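Local atomic coordinates of pyridoxine 4-oxidase (Mesorhizobium loti, PDB entry 4HA6), a protein that catalyses the FAD-dependent oxidation of pyridoxine to pyridoxal, using molecular oxygen as the electron acceptor. Residues Y92-P97 against G133-G138; R110-D115 against L494-T499; E345-P350 against D434-R439; A404-G409 against E419-P424. All coordinates share one frame; numbering follows the deposited sequence. Where two conformers were deposited one is given.

Contact 1: residues Y92-P97 against G133-G138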
loop_
_atom_site.group_PDB
_atom_site.type_symbol
_atom_site.label_atom_id
_atom_site.label_comp_id
_atom_site.label_asym_id
_atom_site.label_seq_id
_atom_site.Cartn_x
_atom_site.Cartn_y
_atom_site.Cartn_z
ATOM N N TYR A 92 2.644 -7.190 7.094
ATOM C CA TYR A 92 1.220 -7.526 6.999
ATOM C C TYR A 92 0.445 -6.894 8.161
ATOM O O TYR A 92 0.574 -7.329 9.319
ATOM C CB TYR A 92 1.021 -9.041 7.002
ATOM C CG TYR A 92 -0.409 -9.481 6.750
ATOM C CD1 TYR A 92 -0.926 -9.539 5.454
ATOM C CD2 TYR A 92 -1.238 -9.841 7.810
ATOM C CE1 TYR A 92 -2.240 -9.953 5.219
ATOM C CE2 TYR A 92 -2.554 -10.255 7.587
ATOM C CZ TYR A 92 -3.045 -10.302 6.298
ATOM O OH TYR A 92 -4.347 -10.703 6.102
ATOM N N MET A 93 -0.341 -5.864 7.850
ATOM C CA MET A 93 -1.161 -5.171 8.841
ATOM C C MET A 93 -2.576 -5.046 8.287
ATOM O O MET A 93 -2.779 -4.335 7.305
ATOM C CB MET A 93 -0.615 -3.749 9.088
ATOM C CG MET A 93 0.668 -3.659 9.918
ATOM S SD MET A 93 2.190 -4.127 9.044
ATOM C CE MET A 93 3.374 -3.185 10.025
ATOM N N ARG A 94 -3.553 -5.711 8.901
ATOM C CA ARG A 94 -4.938 -5.590 8.433
ATOM C C ARG A 94 -5.411 -4.139 8.489
ATOM O O ARG A 94 -6.053 -3.639 7.566
ATOM C CB ARG A 94 -5.886 -6.436 9.292
ATOM C CG ARG A 94 -5.704 -7.933 9.203
ATOM C CD ARG A 94 -6.639 -8.598 10.222
ATOM N NE ARG A 94 -6.667 -10.049 10.055
ATOM C CZ ARG A 94 -7.379 -10.877 10.814
ATOM N NH1 ARG A 94 -8.130 -10.402 11.805
ATOM N NH2 ARG A 94 -7.335 -12.179 10.587
ATOM N N GLY A 95 -5.070 -3.456 9.576
ATOM C CA GLY A 95 -5.636 -2.152 9.848
ATOM C C GLY A 95 -6.420 -2.273 11.144
ATOM O O GLY A 95 -6.484 -3.362 11.723
ATOM N N HIS A 96 -7.003 -1.165 11.601
ATOM C CA HIS A 96 -7.782 -1.135 12.837
ATOM C C HIS A 96 -9.263 -1.086 12.487
ATOM O O HIS A 96 -9.635 -0.439 11.509
ATOM C CB HIS A 96 -7.396 0.110 13.636
ATOM C CG HIS A 96 -8.105 0.233 14.948
ATOM N ND1 HIS A 96 -9.304 0.900 15.086
ATOM C CD2 HIS A 96 -7.785 -0.227 16.182
ATOM C CE1 HIS A 96 -9.686 0.857 16.351
ATOM N NE2 HIS A 96 -8.787 0.170 17.034
ATOM N N PRO A 97 -10.116 -1.769 13.272
ATOM C CA PRO A 97 -11.560 -1.832 12.989
ATOM C C PRO A 97 -12.198 -0.479 12.663
ATOM O O PRO A 97 -13.054 -0.404 11.769
ATOM C CB PRO A 97 -12.144 -2.360 14.301
ATOM C CG PRO A 97 -11.062 -3.299 14.811
ATOM C CD PRO A 97 -9.743 -2.599 14.439
ATOM N N GLY A 133 -10.306 -18.010 16.134
ATOM C CA GLY A 133 -11.509 -17.298 15.738
ATOM C C GLY A 133 -11.253 -15.888 15.224
ATOM O O GLY A 133 -12.187 -15.201 14.797
ATOM N N ILE A 134 -9.992 -15.454 15.253
ATOM C CA ILE A 134 -9.632 -14.105 14.795
ATOM C C ILE A 134 -8.692 -14.130 13.588
ATOM O O ILE A 134 -8.933 -13.463 12.574
ATOM C CB ILE A 134 -8.990 -13.276 15.929
ATOM C CG1 ILE A 134 -9.983 -13.106 17.083
ATOM C CG2 ILE A 134 -8.559 -11.918 15.414
ATOM C CD1 ILE A 134 -9.368 -12.612 18.384
ATOM N N HIS A 135 -7.610 -14.892 13.704
ATOM C CA HIS A 135 -6.657 -14.989 12.615
ATOM C C HIS A 135 -6.982 -16.203 11.744
ATOM O O HIS A 135 -7.645 -17.149 12.198
ATOM C CB HIS A 135 -5.227 -15.051 13.162
ATOM C CG HIS A 135 -4.852 -13.867 14.004
ATOM N ND1 HIS A 135 -5.013 -13.844 15.374
ATOM C CD2 HIS A 135 -4.329 -12.661 13.670
ATOM C CE1 HIS A 135 -4.605 -12.678 15.846
ATOM N NE2 HIS A 135 -4.186 -11.942 14.830
ATOM N N GLY A 136 -6.525 -16.176 10.495
ATOM C CA GLY A 136 -6.871 -17.223 9.546
ATOM C C GLY A 136 -5.969 -18.442 9.622
ATOM O O GLY A 136 -4.791 -18.354 9.963
ATOM N N LYS A 137 -6.534 -19.595 9.299
ATOM C CA LYS A 137 -5.763 -20.825 9.255
ATOM C C LYS A 137 -5.948 -21.465 7.887
ATOM O O LYS A 137 -7.076 -21.582 7.408
ATOM C CB LYS A 137 -6.240 -21.782 10.352
ATOM C CG LYS A 137 -5.723 -23.217 10.187
ATOM C CD LYS A 137 -6.285 -24.153 11.270
ATOM C CE LYS A 137 -5.904 -25.614 11.016
ATOM N NZ LYS A 137 -4.423 -25.815 11.000
ATOM N N GLY A 138 -4.843 -21.853 7.251
ATOM C CA GLY A 138 -4.901 -22.626 6.020
ATOM C C GLY A 138 -5.152 -21.820 4.761
ATOM O O GLY A 138 -5.538 -22.382 3.734
#

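Contact 2: residues R110-D115 against L494-T499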
loop_
_atom_site.group_PDB
_atom_site.type_symbol
_atom_site.label_atom_id
_atom_site.label_comp_id
_atom_site.label_asym_id
_atom_site.label_seq_id
_atom_site.Cartn_x
_atom_site.Cartn_y
_atom_site.Cartn_z
ATOM N N ARG A 110 -22.331 -2.618 4.893
ATOM C CA ARG A 110 -21.764 -3.329 6.044
ATOM C C ARG A 110 -20.627 -4.278 5.683
ATOM O O ARG A 110 -19.827 -4.675 6.540
ATOM C CB ARG A 110 -22.852 -4.184 6.706
ATOM C CG ARG A 110 -23.882 -3.450 7.540
ATOM C CD ARG A 110 -24.853 -4.461 8.184
ATOM N NE ARG A 110 -25.681 -5.176 7.205
ATOM C CZ ARG A 110 -25.470 -6.429 6.803
ATOM N NH1 ARG A 110 -24.451 -7.129 7.285
ATOM N NH2 ARG A 110 -26.281 -6.984 5.914
ATOM N N ARG A 111 -20.587 -4.694 4.418
ATOM C CA ARG A 111 -19.604 -5.678 3.963
ATOM C C ARG A 111 -18.173 -5.198 4.123
ATOM O O ARG A 111 -17.236 -6.004 4.147
ATOM C CB ARG A 111 -19.856 -6.049 2.505
ATOM C CG ARG A 111 -19.935 -4.855 1.580
ATOM C CD ARG A 111 -20.504 -5.279 0.238
ATOM N NE ARG A 111 -19.641 -6.322 -0.274
ATOM C CZ ARG A 111 -19.367 -6.516 -1.550
ATOM N NH1 ARG A 111 -19.911 -5.748 -2.485
ATOM N NH2 ARG A 111 -18.529 -7.483 -1.874
ATOM N N TRP A 112 -18.019 -3.882 4.254
ATOM C CA TRP A 112 -16.717 -3.257 4.319
ATOM C C TRP A 112 -16.318 -2.967 5.754
ATOM O O TRP A 112 -15.332 -2.272 6.000
ATOM C CB TRP A 112 -16.728 -1.971 3.478
ATOM C CG TRP A 112 -16.886 -2.266 1.994
ATOM C CD1 TRP A 112 -17.931 -1.905 1.175
ATOM C CD2 TRP A 112 -15.981 -3.014 1.175
ATOM N NE1 TRP A 112 -17.709 -2.370 -0.111
ATOM C CE2 TRP A 112 -16.519 -3.056 -0.130
ATOM C CE3 TRP A 112 -14.758 -3.642 1.414
ATOM C CZ2 TRP A 112 -15.882 -3.702 -1.175
ATOM C CZ3 TRP A 112 -14.131 -4.285 0.376
ATOM C CH2 TRP A 112 -14.690 -4.310 -0.903
ATOM N N GLY A 113 -17.093 -3.486 6.706
ATOM C CA GLY A 113 -16.789 -3.315 8.119
ATOM C C GLY A 113 -15.937 -4.452 8.642
ATOM O O GLY A 113 -15.916 -5.536 8.046
ATOM N N TRP A 114 -15.225 -4.203 9.741
ATOM C CA TRP A 114 -14.325 -5.191 10.333
ATOM C C TRP A 114 -14.990 -6.566 10.541
ATOM O O TRP A 114 -14.402 -7.607 10.220
ATOM C CB TRP A 114 -13.805 -4.666 11.673
ATOM C CG TRP A 114 -12.852 -5.591 12.368
ATOM C CD1 TRP A 114 -13.149 -6.498 13.352
ATOM C CD2 TRP A 114 -11.439 -5.684 12.150
ATOM N NE1 TRP A 114 -12.007 -7.160 13.745
ATOM C CE2 TRP A 114 -10.943 -6.682 13.024
ATOM C CE3 TRP A 114 -10.545 -5.028 11.293
ATOM C CZ2 TRP A 114 -9.586 -7.030 13.077
ATOM C CZ3 TRP A 114 -9.203 -5.379 11.335
ATOM C CH2 TRP A 114 -8.732 -6.368 12.229
ATOM N N ASP A 115 -16.211 -6.564 11.077
ATOM C CA ASP A 115 -16.919 -7.811 11.381
ATOM C C ASP A 115 -17.121 -8.667 10.137
ATOM O O ASP A 115 -16.927 -9.879 10.180
ATOM C CB ASP A 115 -18.284 -7.527 12.013
ATOM C CG ASP A 115 -18.176 -7.039 13.444
ATOM O OD1 ASP A 115 -17.146 -7.310 14.103
ATOM O OD2 ASP A 115 -19.134 -6.384 13.907
ATOM N N LEU A 494 -5.807 -6.766 -0.509
ATOM C CA LEU A 494 -6.115 -8.176 -0.702
ATOM C C LEU A 494 -7.529 -8.461 -0.201
ATOM O O LEU A 494 -8.300 -9.163 -0.859
ATOM C CB LEU A 494 -5.062 -9.065 -0.026
ATOM C CG LEU A 494 -3.619 -8.965 -0.553
ATOM C CD1 LEU A 494 -2.686 -9.750 0.364
ATOM C CD2 LEU A 494 -3.478 -9.458 -1.983
ATOM N N ALA A 495 -7.896 -7.876 0.935
ATOM C CA ALA A 495 -9.284 -7.997 1.405
ATOM C C ALA A 495 -10.277 -7.432 0.377
ATOM O O ALA A 495 -11.311 -8.038 0.117
ATOM C CB ALA A 495 -9.462 -7.342 2.760
ATOM N N ILE A 496 -9.952 -6.298 -0.234
ATOM C CA ILE A 496 -10.796 -5.758 -1.299
ATOM C C ILE A 496 -10.954 -6.748 -2.445
ATOM O O ILE A 496 -12.052 -6.932 -2.996
ATOM C CB ILE A 496 -10.229 -4.427 -1.865
ATOM C CG1 ILE A 496 -10.353 -3.323 -0.827
ATOM C CG2 ILE A 496 -10.991 -3.992 -3.142
ATOM C CD1 ILE A 496 -9.679 -2.036 -1.243
ATOM N N ALA A 497 -9.859 -7.381 -2.830
ATOM C CA ALA A 497 -9.932 -8.286 -3.970
ATOM C C ALA A 497 -10.752 -9.534 -3.603
ATOM O O ALA A 497 -11.622 -9.962 -4.375
ATOM C CB ALA A 497 -8.552 -8.649 -4.454
ATOM N N GLU A 498 -10.488 -10.101 -2.421
ATOM C CA GLU A 498 -11.226 -11.287 -1.996
ATOM C C GLU A 498 -12.728 -11.009 -1.881
ATOM O O GLU A 498 -13.535 -11.841 -2.306
ATOM C CB GLU A 498 -10.680 -11.865 -0.686
ATOM C CG GLU A 498 -11.459 -13.076 -0.133
ATOM C CD GLU A 498 -11.486 -14.291 -1.070
ATOM O OE1 GLU A 498 -12.398 -15.134 -0.919
ATOM O OE2 GLU A 498 -10.604 -14.425 -1.947
ATOM N N THR A 499 -13.128 -9.855 -1.338
ATOM C CA THR A 499 -14.576 -9.632 -1.246
ATOM C C THR A 499 -15.198 -9.480 -2.637
ATOM O O THR A 499 -16.330 -9.914 -2.869
ATOM C CB THR A 499 -15.064 -8.537 -0.204
ATOM O OG1 THR A 499 -15.550 -7.373 -0.871
ATOM C CG2 THR A 499 -14.023 -8.178 0.839
HETATM O O HOH W 1 -18.340 -10.123 -1.096
#

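Contact 3: residues E345-P350 against D434-R439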
loop_
_atom_site.group_PDB
_atom_site.type_symbol
_atom_site.label_atom_id
_atom_site.label_comp_id
_atom_site.label_asym_id
_atom_site.label_seq_id
_atom_site.Cartn_x
_atom_site.Cartn_y
_atom_site.Cartn_z
ATOM N N GLU A 345 16.845 12.292 1.351
ATOM C CA GLU A 345 17.925 12.909 0.585
ATOM C C GLU A 345 18.389 14.242 1.181
ATOM O O GLU A 345 19.448 14.744 0.809
ATOM C CB GLU A 345 17.533 13.103 -0.883
ATOM C CG GLU A 345 16.718 14.359 -1.155
ATOM C CD GLU A 345 15.261 14.253 -0.703
ATOM O OE1 GLU A 345 14.844 13.182 -0.205
ATOM O OE2 GLU A 345 14.527 15.255 -0.853
ATOM N N SER A 346 17.609 14.808 2.104
ATOM C CA SER A 346 17.974 16.061 2.756
ATOM C C SER A 346 19.141 15.933 3.746
ATOM O O SER A 346 19.638 16.946 4.242
ATOM C CB SER A 346 16.776 16.656 3.500
ATOM O OG SER A 346 15.640 16.749 2.671
ATOM N N PHE A 347 19.558 14.707 4.052
ATOM C CA PHE A 347 20.644 14.496 5.015
ATOM C C PHE A 347 21.707 13.548 4.464
ATOM O O PHE A 347 21.408 12.680 3.643
ATOM C CB PHE A 347 20.087 13.944 6.324
ATOM C CG PHE A 347 18.940 14.749 6.878
ATOM C CD1 PHE A 347 17.631 14.298 6.760
ATOM C CD2 PHE A 347 19.173 15.961 7.507
ATOM C CE1 PHE A 347 16.575 15.036 7.271
ATOM C CE2 PHE A 347 18.116 16.712 8.014
ATOM C CZ PHE A 347 16.817 16.245 7.893
ATOM N N PRO A 348 22.964 13.722 4.900
ATOM C CA PRO A 348 23.999 12.757 4.510
ATOM C C PRO A 348 23.812 11.443 5.260
ATOM O O PRO A 348 23.472 11.461 6.442
ATOM C CB PRO A 348 25.301 13.442 4.943
ATOM C CG PRO A 348 24.891 14.401 6.024
ATOM C CD PRO A 348 23.513 14.864 5.658
ATOM N N ALA A 349 24.005 10.319 4.579
ATOM C CA ALA A 349 23.892 9.017 5.224
ATOM C C ALA A 349 25.122 8.727 6.079
ATOM O O ALA A 349 26.249 8.968 5.650
ATOM C CB ALA A 349 23.699 7.931 4.193
ATOM N N PRO A 350 24.905 8.228 7.308
ATOM C CA PRO A 350 26.002 7.772 8.174
ATOM C C PRO A 350 26.542 6.463 7.625
ATOM O O PRO A 350 25.793 5.767 6.929
ATOM C CB PRO A 350 25.306 7.494 9.514
ATOM C CG PRO A 350 23.977 8.181 9.424
ATOM C CD PRO A 350 23.598 8.176 7.982
ATOM N N ASP A 434 8.672 21.756 12.423
ATOM C CA ASP A 434 7.950 21.623 11.163
ATOM C C ASP A 434 8.943 21.555 10.006
ATOM O O ASP A 434 8.739 20.801 9.050
ATOM C CB ASP A 434 6.999 22.809 10.962
ATOM C CG ASP A 434 5.685 22.666 11.739
ATOM O OD1 ASP A 434 5.524 21.682 12.503
ATOM O OD2 ASP A 434 4.815 23.557 11.592
ATOM N N ASP A 435 10.022 22.332 10.098
ATOM C CA ASP A 435 11.000 22.405 9.008
ATOM C C ASP A 435 11.784 21.104 8.901
ATOM O O ASP A 435 11.985 20.569 7.806
ATOM C CB ASP A 435 11.973 23.581 9.189
ATOM C CG ASP A 435 12.963 23.695 8.031
ATOM O OD1 ASP A 435 12.522 23.950 6.886
ATOM O OD2 ASP A 435 14.179 23.509 8.251
ATOM N N PHE A 436 12.231 20.592 10.041
ATOM C CA PHE A 436 12.886 19.298 10.045
ATOM C C PHE A 436 11.965 18.207 9.499
ATOM O O PHE A 436 12.381 17.382 8.672
ATOM C CB PHE A 436 13.340 18.922 11.444
ATOM C CG PHE A 436 13.869 17.528 11.526
ATOM C CD1 PHE A 436 13.069 16.498 12.001
ATOM C CD2 PHE A 436 15.161 17.238 11.097
ATOM C CE1 PHE A 436 13.552 15.189 12.061
ATOM C CE2 PHE A 436 15.657 15.940 11.161
ATOM C CZ PHE A 436 14.846 14.911 11.641
ATOM N N ILE A 437 10.717 18.184 9.966
ATOM C CA ILE A 437 9.768 17.165 9.504
ATOM C C ILE A 437 9.566 17.255 7.981
ATOM O O ILE A 437 9.635 16.241 7.281
ATOM C CB ILE A 437 8.431 17.266 10.268
ATOM C CG1 ILE A 437 8.641 16.875 11.739
ATOM C CG2 ILE A 437 7.360 16.385 9.634
ATOM C CD1 ILE A 437 7.455 17.257 12.652
ATOM N N ALA A 438 9.363 18.473 7.476
ATOM C CA ALA A 438 9.150 18.718 6.045
ATOM C C ALA A 438 10.354 18.264 5.199
ATOM O O ALA A 438 10.201 17.800 4.061
ATOM C CB ALA A 438 8.859 20.208 5.807
ATOM N N ARG A 439 11.549 18.409 5.764
ATOM C CA ARG A 439 12.775 18.024 5.081
ATOM C C ARG A 439 13.007 16.519 5.150
ATOM O O ARG A 439 13.660 15.940 4.259
ATOM C CB ARG A 439 13.974 18.772 5.689
ATOM C CG ARG A 439 14.205 20.188 5.124
ATOM C CD ARG A 439 14.946 21.111 6.116
ATOM N NE ARG A 439 16.099 20.475 6.758
ATOM C CZ ARG A 439 16.402 20.576 8.057
ATOM N NH1 ARG A 439 15.647 21.288 8.890
ATOM N NH2 ARG A 439 17.471 19.954 8.538
#

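Contact 4: residues A404-G409 against E419-P424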
loop_
_atom_site.group_PDB
_atom_site.type_symbol
_atom_site.label_atom_id
_atom_site.label_comp_id
_atom_site.label_asym_id
_atom_site.label_seq_id
_atom_site.Cartn_x
_atom_site.Cartn_y
_atom_site.Cartn_z
ATOM N N ALA A 404 6.920 11.603 20.037
ATOM C CA ALA A 404 6.790 10.270 20.606
ATOM C C ALA A 404 8.068 9.496 20.327
ATOM O O ALA A 404 8.556 8.744 21.179
ATOM C CB ALA A 404 5.585 9.554 20.037
ATOM N N SER A 405 8.610 9.702 19.127
ATOM C CA SER A 405 9.806 8.993 18.682
ATOM C C SER A 405 11.012 9.319 19.562
ATOM O O SER A 405 11.787 8.431 19.951
ATOM C CB SER A 405 10.123 9.371 17.230
ATOM O OG SER A 405 11.236 8.637 16.762
ATOM N N ARG A 406 11.199 10.599 19.849
ATOM C CA ARG A 406 12.342 10.998 20.655
ATOM C C ARG A 406 12.202 10.488 22.095
ATOM O O ARG A 406 13.184 10.040 22.680
ATOM C CB ARG A 406 12.542 12.510 20.581
ATOM C CG ARG A 406 12.787 12.989 19.137
ATOM C CD ARG A 406 13.122 14.464 19.086
ATOM N NE ARG A 406 14.449 14.708 19.631
ATOM C CZ ARG A 406 14.841 15.869 20.146
ATOM N NH1 ARG A 406 13.999 16.894 20.189
ATOM N NH2 ARG A 406 16.071 16.002 20.622
ATOM N N THR A 407 10.983 10.513 22.637
ATOM C CA THR A 407 10.738 9.977 23.982
ATOM C C THR A 407 11.158 8.502 24.026
ATOM O O THR A 407 11.933 8.086 24.900
ATOM C CB THR A 407 9.259 10.139 24.421
ATOM O OG1 THR A 407 8.923 11.532 24.466
ATOM C CG2 THR A 407 9.019 9.541 25.800
ATOM N N ILE A 408 10.672 7.715 23.070
ATOM C CA ILE A 408 11.058 6.307 22.990
ATOM C C ILE A 408 12.562 6.178 22.756
ATOM O O ILE A 408 13.233 5.422 23.459
ATOM C CB ILE A 408 10.306 5.544 21.893
ATOM C CG1 ILE A 408 8.807 5.483 22.218
ATOM C CG2 ILE A 408 10.886 4.132 21.752
ATOM C CD1 ILE A 408 7.939 5.028 21.059
ATOM N N GLY A 409 13.085 6.924 21.782
ATOM C CA GLY A 409 14.504 6.876 21.454
ATOM C C GLY A 409 15.475 7.084 22.613
ATOM O O GLY A 409 16.571 6.507 22.620
ATOM N N GLU A 419 24.318 5.962 21.278
ATOM C CA GLU A 419 25.455 6.793 21.678
ATOM C C GLU A 419 24.924 8.214 21.906
ATOM O O GLU A 419 25.139 8.813 22.965
ATOM C CB GLU A 419 26.576 6.739 20.624
ATOM C CG GLU A 419 27.566 7.900 20.654
ATOM C CD GLU A 419 28.606 7.785 21.754
ATOM O OE1 GLU A 419 28.587 6.785 22.510
ATOM O OE2 GLU A 419 29.451 8.702 21.855
ATOM N N ARG A 420 24.191 8.722 20.917
ATOM C CA ARG A 420 23.500 10.008 21.018
ATOM C C ARG A 420 22.605 10.208 19.797
ATOM O O ARG A 420 22.770 9.526 18.774
ATOM C CB ARG A 420 24.497 11.164 21.086
ATOM C CG ARG A 420 25.303 11.327 19.805
ATOM C CD ARG A 420 25.987 12.689 19.742
ATOM N NE ARG A 420 26.528 12.963 18.412
ATOM C CZ ARG A 420 27.660 12.439 17.945
ATOM N NH1 ARG A 420 28.367 11.608 18.702
ATOM N NH2 ARG A 420 28.085 12.740 16.722
ATOM N N GLU A 421 21.668 11.151 19.898
ATOM C CA GLU A 421 20.813 11.507 18.770
ATOM C C GLU A 421 21.604 12.350 17.783
ATOM O O GLU A 421 22.293 13.296 18.182
ATOM C CB GLU A 421 19.596 12.304 19.249
ATOM C CG GLU A 421 18.535 12.565 18.184
ATOM C CD GLU A 421 17.404 13.459 18.688
ATOM O OE1 GLU A 421 16.377 12.932 19.161
ATOM O OE2 GLU A 421 17.537 14.696 18.604
ATOM N N LEU A 422 21.521 12.003 16.503
ATOM C CA LEU A 422 22.089 12.844 15.452
ATOM C C LEU A 422 21.017 13.807 14.896
ATOM O O LEU A 422 21.286 14.983 14.671
ATOM C CB LEU A 422 22.702 11.977 14.342
ATOM C CG LEU A 422 23.809 11.006 14.796
ATOM C CD1 LEU A 422 24.242 10.032 13.688
ATOM C CD2 LEU A 422 25.017 11.775 15.313
ATOM N N LEU A 423 19.803 13.304 14.690
ATOM C CA LEU A 423 18.697 14.117 14.160
ATOM C C LEU A 423 17.396 13.848 14.952
ATOM O O LEU A 423 17.100 12.693 15.289
ATOM C CB LEU A 423 18.476 13.816 12.671
ATOM C CG LEU A 423 19.623 13.938 11.666
ATOM C CD1 LEU A 423 19.209 13.389 10.301
ATOM C CD2 LEU A 423 20.087 15.375 11.512
ATOM N N PRO A 424 16.587 14.895 15.211
ATOM C CA PRO A 424 16.762 16.274 14.748
ATOM C C PRO A 424 17.644 17.103 15.655
ATOM O O PRO A 424 17.987 18.224 15.292
ATOM C CB PRO A 424 15.333 16.839 14.792
ATOM C CG PRO A 424 14.686 16.122 15.915
ATOM C CD PRO A 424 15.284 14.712 15.890
#

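Contact 1: residues Y92-P97 against G133-G138
In the FAD-binding part of this GMC oxidoreductase, the loop leading from the FAD-binding Gly91 to helix 97-107 is tied by Arg94 to Ile134 of a second loop, with His135 packed beside it. The Arg94 side chain, about 9 Å from the bound FAD, runs extended from CG to NE and offers NH1 and NH2, end-on, to a single acceptor. Arg94 NH2 makes the shorter bond to Ile134 O, 2.9 Å and fairly straight (161° at the hydrogen). Arg94 NH1 lies 3.3 Å from Ile134 O and its bond is more bent (136°). The oxygen sits in the guanidinium plane, whereas both nitrogens reach it from one face of the carbonyl plane, NH1 well above that plane. His135 CD2 lies over one face of the guanidinium, 4.3 Å from Arg94 NH2, and Ile134 CG2 comes within 3.9 Å of Arg94 NH1. The same NH2 forms a salt bridge with Glu125, whose carboxylate also binds the amide of Gly136 and the hydroxyl of Tyr92; Gln122 gives Ile134 O a further hydrogen bond. With a carboxylate and a doubly gripped carbonyl at its end, the buried guanidinium is fixed in rotation, and its positive charge is probably well compensated.

Contact 2: residues R110-D115 against L494-T499
CG of Arg111 lies between its own backbone N and carbonyl carbon (chi1 53°), and a bend at chi3 (-58°) then carries NH2 over to Thr499. Trp112 has CG beside its backbone N and sends the six-membered ring toward the same residue and Ile496. There the ring meets the helix with its edge: Trp112 CZ3 is 4.0 Å from Ile496 CA and 4.1 Å from Ile496 CG1. Trp112 CH2 comes within 3.2 Å of Thr499 OG1, although the unusual chi1 of Thr499 makes that oxygen's placing less certain. Arg111 CG rests over one face of the indole, toward its rim. The contact sets the 3-10 turn ahead of helix 114-124 against the C-terminal helix 490-506, which begins at the FAD-binding His490 and packs through Ala497 on helix 11-20. Indole NE1 is hydrogen-bonded to the carbonyl of Ala463, so a leucine in place of Trp112 would probably leave that oxygen without its donor and open a gap beside Ile496 and Thr499. Arg111 NH1 is held by Gln503. A water bridges the other arm to the helix, lying 2.8 Å from Arg111 NH2 in a weak bond and donating to Thr499 O at 2.7 Å.

Contact 3: residues E345-P350 against D434-R439
The Phe347 ring has Ser346 CB over one face, toward the rim, and the guanidinium of Arg439 at its edge, where Arg439 NH2 approaches Phe347 CE2 to 3.3 Å near the ring plane. The ring and guanidinium planes are 60° apart. Phe436 meets the same ring obliquely, with planes inclined by 40° and Phe436 CE2 3.5 Å from Phe347 CZ. These groups fasten the loop between strands 333-338 and 355-362, two neighbours in the antiparallel sheet, to helix 430-440. Leu423 touches both phenylalanines, and Phe436 also reaches Leu402 of helix 392-409 and Phe360 of the sheet, so the buried Phe436 ties the loop to the interior, while Phe347 remains partly exposed. Toward the helix end a hydrogen bond joins the packing: Ser346 OG donates to Arg439 O at 2.7 Å, approaching somewhat tilted from the carbonyl plane. Ser344 OG donates to that oxygen too and also accepts from the Ser346 amide. With a valine at position Ser346, Arg439 O would probably lose one of its two hydroxyl donors, and the loop would be held less firmly to the last turn of the helix. A bend at chi3 (45°) folds the Arg439 side chain back along its own helix, where its second arm forms a salt bridge one turn earlier: Arg439 NH1 lies 2.7 Å from Asp435 OD2, which it meets from above the carboxylate plane.

Contact 4: residues A404-G409 against E419-P424
Arg406 and Glu421 form the tight centre of this contact, a salt bridge between helix 392-409 and the end of strand 418-421. Glu421 has CG anti to its backbone N (chi1 -172°) and an extended chain beyond, which carries the carboxylate across to the helix. Arg406 bends at chi3 and turns its NE side to meet it, the two side chains crossing at about a right angle. Arg406 NE is 2.7 Å from Glu421 OE1, in a nearly straight bond (162°) that lies close to the guanidinium plane and uses the syn lone pair of the oxygen. The second arm is looser: Arg406 NH2 stands 2.8 Å from Glu421 OE2, but the angle at the hydrogen is 116° and the bond is weak. Both carboxylate oxygens have other donors, OE1 the side-chain ND2 of Asn298 and OE2 the backbone N of Gly425, so the acid is held in place independently of the arginine.

Beside this polar grip the packing is slacker. Pro424, which follows a cis peptide bond, lies over one face of the guanidinium, with its CG 3.8 Å above the plane and offset toward the rim. The three touching residues are all partly exposed. Behind them, Ala404 and Ser405 turn toward strands 333-338 and 355-362, while Glu419 and Arg420 form a classic beta bulge opposite Ala301 of strand 293-302. The arrangement is that of a helix lying on an antiparallel sheet, clipped to one of the sheet's strands, as in the substrate-binding domain of GMC oxidoreductases.

Overall arrangement
The four contacts fall into two groups. Contacts 1 and 2, with centres 12 Å apart, lie on the FAD-binding side and pack around helices 97-107 and 114-124; Trp114 touches the loop 92-97, and their segments alternate. Contacts 3 and 4, 14 Å apart, meet through Leu423 and Pro424 packing on the phenylalanines of contact 3, and both border the antiparallel sheet. Between the groups the centres are 32 to 38 Å apart. Contact 1 closes before contacts 3 and 4 open; contact 4 is nested within contact 3, and both within the loop of contact 2. After the antiparallel sheet the chain returns through parallel strand 473-475 to helix 490-506, consistent with the two-domain GMC architecture.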